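Local structure of capsular polysaccharide export system protein KpsC (Thermosulfurimonas dismutans, 6MGD) at residues K43-E54 with F60-D71. The protein probably transfers beta-linked Kdo sugars from a CMP-activated donor, building the 2,7 linkages of the glycolipid anchor of a bacterial capsule. Sequence-based numbering, arbitrary orientation.
Sequences KIRLLVWGSTLE and FNKSVEVYRLED
W49, at the end of strand 44-49, turns its indole across the tail of strand 64-71. With CG anti to the backbone N (chi1 -176°), the ring swings over the neighbouring strand, so that E70 CA lies over one face, 4.0 Å from the centroid of the six-membered ring in a CH-pi contact. L69 crosses the indole at about a right angle, its CB 3.8 Å from W49 CE3. The E70 carboxylate stands steeply to the ring plane, with OE1 3.2 Å from W49 CZ2, while the same OE1 accepts from D71 N and so is fixed beside the indole. D71 OD1 comes to the ring edge, 3.4 Å from W49 CH2. With an alanine in place of W49, L69 CB and E70 CA would probably lose the surface they pack on, D71 OD1 its ring edge and E70 OE1 the neighbouring CZ2. K13 adds a cation-pi contact to W49.

Beyond V48, whose CG1 lies alongside R68 CG, the extended R68 chain reaches helix 52-56. In a salt bridge, R68 NH1 donates to the syn lone pair of E54 OE2 at 2.7 Å, although that oxygen sits 32° out of the guanidinium plane; the bond from R68 NE to the same oxygen is weak. V66 CG1 lies over a guanidinium face and also touches L53 CD1 at 3.8 Å. F60 CE1 meets both L46 CD2 and L53 CD2. On the opposite sheet face, R45 and E65 run side by side as a charge pair without a directed N-H.

Seven backbone hydrogen bonds, I44 N to S63 O through G50 N to L69 O, join the parallel strands; with helix 52-56 they form a beta-alpha-beta unit in a mixed sheet, consistent with a Rossmann-like domain of the GT-B fold.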
loop_
_atom_site.group_PDB
_atom_site.type_symbol
_atom_site.label_atom_id
_atom_site.label_comp_id
_atom_site.label_asym_id
_atom_site.label_seq_id
_atom_site.Cartn_x
_atom_site.Cartn_y
_atom_site.Cartn_z
ATOM N N LYS A 43 9.457 -29.582 3.846
ATOM C CA LYS A 43 9.235 -28.142 3.851
ATOM C C LYS A 43 8.145 -27.818 2.840
ATOM O O LYS A 43 8.007 -28.499 1.819
ATOM C CB LYS A 43 10.516 -27.365 3.526
ATOM C CG LYS A 43 11.109 -27.676 2.161
ATOM C CD LYS A 43 12.289 -26.769 1.847
ATOM C CE LYS A 43 13.418 -26.961 2.845
ATOM N NZ LYS A 43 14.603 -26.122 2.512
ATOM N N ILE A 44 7.366 -26.776 3.140
ATOM C CA ILE A 44 6.265 -26.352 2.286
ATOM C C ILE A 44 6.342 -24.846 2.077
ATOM O O ILE A 44 6.920 -24.107 2.879
ATOM C CB ILE A 44 4.884 -26.732 2.866
ATOM C CG1 ILE A 44 4.607 -25.946 4.148
ATOM C CG2 ILE A 44 4.791 -28.232 3.121
ATOM C CD1 ILE A 44 3.202 -26.115 4.671
ATOM N N ARG A 45 5.742 -24.397 0.978
ATOM C CA ARG A 45 5.574 -22.979 0.680
ATOM C C ARG A 45 4.101 -22.640 0.875
ATOM O O ARG A 45 3.244 -23.117 0.123
ATOM C CB ARG A 45 6.026 -22.652 -0.741
ATOM C CG ARG A 45 7.523 -22.748 -0.972
ATOM C CD ARG A 45 7.848 -22.534 -2.440
ATOM N NE ARG A 45 9.238 -22.142 -2.654
ATOM C CZ ARG A 45 10.221 -22.987 -2.945
ATOM N NH1 ARG A 45 11.454 -22.533 -3.123
ATOM N NH2 ARG A 45 9.974 -24.287 -3.059
ATOM N N LEU A 46 3.809 -21.821 1.879
ATOM C CA LEU A 46 2.441 -21.450 2.211
ATOM C C LEU A 46 2.149 -20.040 1.710
ATOM O O LEU A 46 2.944 -19.121 1.932
ATOM C CB LEU A 46 2.206 -21.534 3.719
ATOM C CG LEU A 46 0.756 -21.382 4.183
ATOM C CD1 LEU A 46 -0.095 -22.521 3.636
ATOM C CD2 LEU A 46 0.676 -21.324 5.702
ATOM N N LEU A 47 1.015 -19.879 1.034
ATOM C CA LEU A 47 0.534 -18.573 0.602
ATOM C C LEU A 47 -0.534 -18.103 1.581
ATOM O O LEU A 47 -1.592 -18.730 1.704
ATOM C CB LEU A 47 -0.022 -18.633 -0.821
ATOM C CG LEU A 47 0.997 -18.946 -1.917
ATOM C CD1 LEU A 47 0.333 -19.026 -3.286
ATOM C CD2 LEU A 47 2.106 -17.906 -1.917
ATOM N N VAL A 48 -0.251 -17.013 2.285
ATOM C CA VAL A 48 -1.186 -16.435 3.241
ATOM C C VAL A 48 -1.507 -15.017 2.791
ATOM O O VAL A 48 -0.717 -14.370 2.095
ATOM C CB VAL A 48 -0.626 -16.456 4.684
ATOM C CG1 VAL A 48 0.339 -15.305 4.914
ATOM C CG2 VAL A 48 -1.754 -16.429 5.702
ATOM N N TRP A 49 -2.685 -14.539 3.183
ATOM C CA TRP A 49 -3.177 -13.239 2.751
ATOM C C TRP A 49 -3.024 -12.224 3.877
ATOM O O TRP A 49 -3.628 -12.380 4.944
ATOM C CB TRP A 49 -4.637 -13.319 2.312
ATOM C CG TRP A 49 -5.137 -12.016 1.784
ATOM C CD1 TRP A 49 -5.821 -11.060 2.473
ATOM C CD2 TRP A 49 -4.969 -11.510 0.454
ATOM N NE1 TRP A 49 -6.102 -9.994 1.653
ATOM C CE2 TRP A 49 -5.588 -10.245 0.408
ATOM C CE3 TRP A 49 -4.362 -12.008 -0.703
ATOM C CZ2 TRP A 49 -5.618 -9.471 -0.750
ATOM C CZ3 TRP A 49 -4.391 -11.236 -1.850
ATOM C CH2 TRP A 49 -5.014 -9.982 -1.865
ATOM N N GLY A 50 -2.228 -11.189 3.628
ATOM C CA GLY A 50 -2.132 -10.088 4.570
ATOM C C GLY A 50 -1.619 -10.542 5.922
ATOM O O GLY A 50 -0.642 -11.290 6.027
ATOM N N SER A 51 -2.295 -10.091 6.975
ATOM C CA SER A 51 -1.917 -10.395 8.352
ATOM C C SER A 51 -2.775 -11.506 8.943
ATOM O O SER A 51 -3.144 -11.458 10.120
ATOM C CB SER A 51 -2.001 -9.136 9.207
ATOM O OG SER A 51 -1.176 -8.113 8.679
ATOM N N THR A 52 -3.103 -12.521 8.142
ATOM C CA THR A 52 -3.977 -13.589 8.618
ATOM C C THR A 52 -3.341 -14.358 9.768
ATOM O O THR A 52 -4.010 -14.672 10.760
ATOM C CB THR A 52 -4.329 -14.530 7.464
ATOM O OG1 THR A 52 -5.042 -13.802 6.456
ATOM C CG2 THR A 52 -5.192 -15.679 7.950
ATOM N N LEU A 53 -2.047 -14.661 9.661
ATOM C CA LEU A 53 -1.380 -15.408 10.722
ATOM C C LEU A 53 -1.255 -14.574 11.992
ATOM O O LEU A 53 -1.417 -15.098 13.101
ATOM C CB LEU A 53 -0.006 -15.878 10.247
ATOM C CG LEU A 53 -0.014 -16.742 8.985
ATOM C CD1 LEU A 53 1.403 -17.055 8.521
ATOM C CD2 LEU A 53 -0.803 -18.019 9.223
ATOM N N GLU A 54 -0.974 -13.277 11.852
ATOM C CA GLU A 54 -0.843 -12.421 13.028
ATOM C C GLU A 54 -2.185 -12.223 13.724
ATOM O O GLU A 54 -2.242 -12.141 14.957
ATOM C CB GLU A 54 -0.242 -11.070 12.636
ATOM C CG GLU A 54 1.241 -11.114 12.287
ATOM C CD GLU A 54 1.509 -11.712 10.919
ATOM O OE1 GLU A 54 0.596 -11.687 10.066
ATOM O OE2 GLU A 54 2.635 -12.206 10.694
ATOM N N PHE A 60 4.389 -20.826 12.637
ATOM C CA PHE A 60 4.883 -22.113 12.174
ATOM C C PHE A 60 6.400 -22.166 12.292
ATOM O O PHE A 60 7.073 -21.139 12.404
ATOM C CB PHE A 60 4.464 -22.376 10.724
ATOM C CG PHE A 60 2.987 -22.271 10.493
ATOM C CD1 PHE A 60 2.472 -21.318 9.628
ATOM C CD2 PHE A 60 2.111 -23.121 11.147
ATOM C CE1 PHE A 60 1.114 -21.218 9.416
ATOM C CE2 PHE A 60 0.748 -23.024 10.940
ATOM C CZ PHE A 60 0.249 -22.070 10.072
ATOM N N ASN A 61 6.935 -23.386 12.258
ATOM C CA ASN A 61 8.377 -23.565 12.311
ATOM C C ASN A 61 9.026 -23.040 11.029
ATOM O O ASN A 61 8.356 -22.724 10.042
ATOM C CB ASN A 61 8.726 -25.036 12.529
ATOM C CG ASN A 61 8.121 -25.937 11.475
ATOM O OD1 ASN A 61 8.647 -26.052 10.370
ATOM N ND2 ASN A 61 7.008 -26.577 11.811
ATOM N N LYS A 62 10.359 -22.958 11.048
ATOM C CA LYS A 62 11.090 -22.332 9.952
ATOM C C LYS A 62 10.995 -23.109 8.644
ATOM O O LYS A 62 11.326 -22.553 7.590
ATOM C CB LYS A 62 12.560 -22.139 10.336
ATOM C CG LYS A 62 13.238 -20.995 9.591
ATOM C CD LYS A 62 14.545 -20.574 10.245
ATOM C CE LYS A 62 15.742 -21.243 9.590
ATOM N NZ LYS A 62 17.021 -20.653 10.071
ATOM N N SER A 63 10.551 -24.366 8.673
ATOM C CA SER A 63 10.390 -25.131 7.444
ATOM C C SER A 63 9.126 -24.763 6.677
ATOM O O SER A 63 8.978 -25.183 5.524
ATOM C CB SER A 63 10.392 -26.632 7.748
ATOM O OG SER A 63 11.659 -27.057 8.220
ATOM N N VAL A 64 8.218 -23.998 7.277
ATOM C CA VAL A 64 7.032 -23.502 6.585
ATOM C C VAL A 64 7.383 -22.121 6.041
ATOM O O VAL A 64 7.344 -21.125 6.766
ATOM C CB VAL A 64 5.810 -23.459 7.502
ATOM C CG1 VAL A 64 4.599 -22.934 6.747
ATOM C CG2 VAL A 64 5.525 -24.836 8.075
ATOM N N GLU A 65 7.738 -22.062 4.759
ATOM C CA GLU A 65 8.070 -20.797 4.117
ATOM C C GLU A 65 6.784 -20.034 3.825
ATOM O O GLU A 65 5.939 -20.502 3.054
ATOM C CB GLU A 65 8.865 -21.037 2.837
ATOM C CG GLU A 65 9.377 -19.766 2.177
ATOM C CD GLU A 65 10.225 -20.047 0.950
ATOM O OE1 GLU A 65 10.268 -21.217 0.511
ATOM O OE2 GLU A 65 10.849 -19.099 0.427
ATOM N N VAL A 66 6.635 -18.865 4.439
ATOM C CA VAL A 66 5.400 -18.093 4.372
ATOM C C VAL A 66 5.580 -16.943 3.393
ATOM O O VAL A 66 6.539 -16.167 3.496
ATOM C CB VAL A 66 4.995 -17.572 5.761
ATOM C CG1 VAL A 66 3.806 -16.627 5.648
ATOM C CG2 VAL A 66 4.674 -18.734 6.690
ATOM N N TYR A 67 4.660 -16.840 2.439
ATOM C CA TYR A 67 4.535 -15.679 1.568
ATOM C C TYR A 67 3.262 -14.940 1.952
ATOM O O TYR A 67 2.179 -15.534 1.969
ATOM C CB TYR A 67 4.495 -16.089 0.097
ATOM C CG TYR A 67 5.808 -16.595 -0.446
ATOM C CD1 TYR A 67 6.219 -17.904 -0.222
ATOM C CD2 TYR A 67 6.634 -15.768 -1.194
ATOM C CE1 TYR A 67 7.420 -18.371 -0.723
ATOM C CE2 TYR A 67 7.836 -16.226 -1.700
ATOM C CZ TYR A 67 8.224 -17.527 -1.462
ATOM O OH TYR A 67 9.419 -17.986 -1.964
ATOM N N ARG A 68 3.391 -13.658 2.269
ATOM C CA ARG A 68 2.250 -12.824 2.621
ATOM C C ARG A 68 1.823 -12.030 1.391
ATOM O O ARG A 68 2.587 -11.204 0.882
ATOM C CB ARG A 68 2.593 -11.907 3.795
ATOM C CG ARG A 68 2.791 -12.678 5.095
ATOM C CD ARG A 68 3.275 -11.806 6.240
ATOM N NE ARG A 68 3.216 -12.521 7.513
ATOM C CZ ARG A 68 4.159 -13.347 7.959
ATOM N NH1 ARG A 68 4.009 -13.951 9.128
ATOM N NH2 ARG A 68 5.251 -13.570 7.241
ATOM N N LEU A 69 0.611 -12.293 0.913
ATOM C CA LEU A 69 0.099 -11.708 -0.316
ATOM C C LEU A 69 -0.769 -10.489 -0.024
ATOM O O LEU A 69 -1.321 -10.330 1.066
ATOM C CB LEU A 69 -0.705 -12.739 -1.115
ATOM C CG LEU A 69 0.018 -14.035 -1.490
ATOM C CD1 LEU A 69 -0.876 -14.929 -2.330
ATOM C CD2 LEU A 69 1.312 -13.736 -2.224
ATOM N N GLU A 70 -0.888 -9.631 -1.033
ATOM C CA GLU A 70 -1.705 -8.427 -0.964
ATOM C C GLU A 70 -1.830 -7.869 -2.374
ATOM O O GLU A 70 -1.009 -8.166 -3.249
ATOM C CB GLU A 70 -1.098 -7.389 -0.009
ATOM C CG GLU A 70 -2.011 -6.223 0.346
ATOM C CD GLU A 70 -3.408 -6.666 0.735
ATOM O OE1 GLU A 70 -4.302 -6.654 -0.139
ATOM O OE2 GLU A 70 -3.611 -7.029 1.912
ATOM N N ASP A 71 -2.874 -7.073 -2.589
ATOM C CA ASP A 71 -3.075 -6.446 -3.888
ATOM C C ASP A 71 -1.913 -5.517 -4.219
ATOM O O ASP A 71 -1.236 -4.988 -3.332
ATOM C CB ASP A 71 -4.393 -5.670 -3.910
ATOM C CG ASP A 71 -5.605 -6.579 -3.827
ATOM O OD1 ASP A 71 -5.553 -7.695 -4.385
ATOM O OD2 ASP A 71 -6.609 -6.177 -3.201
#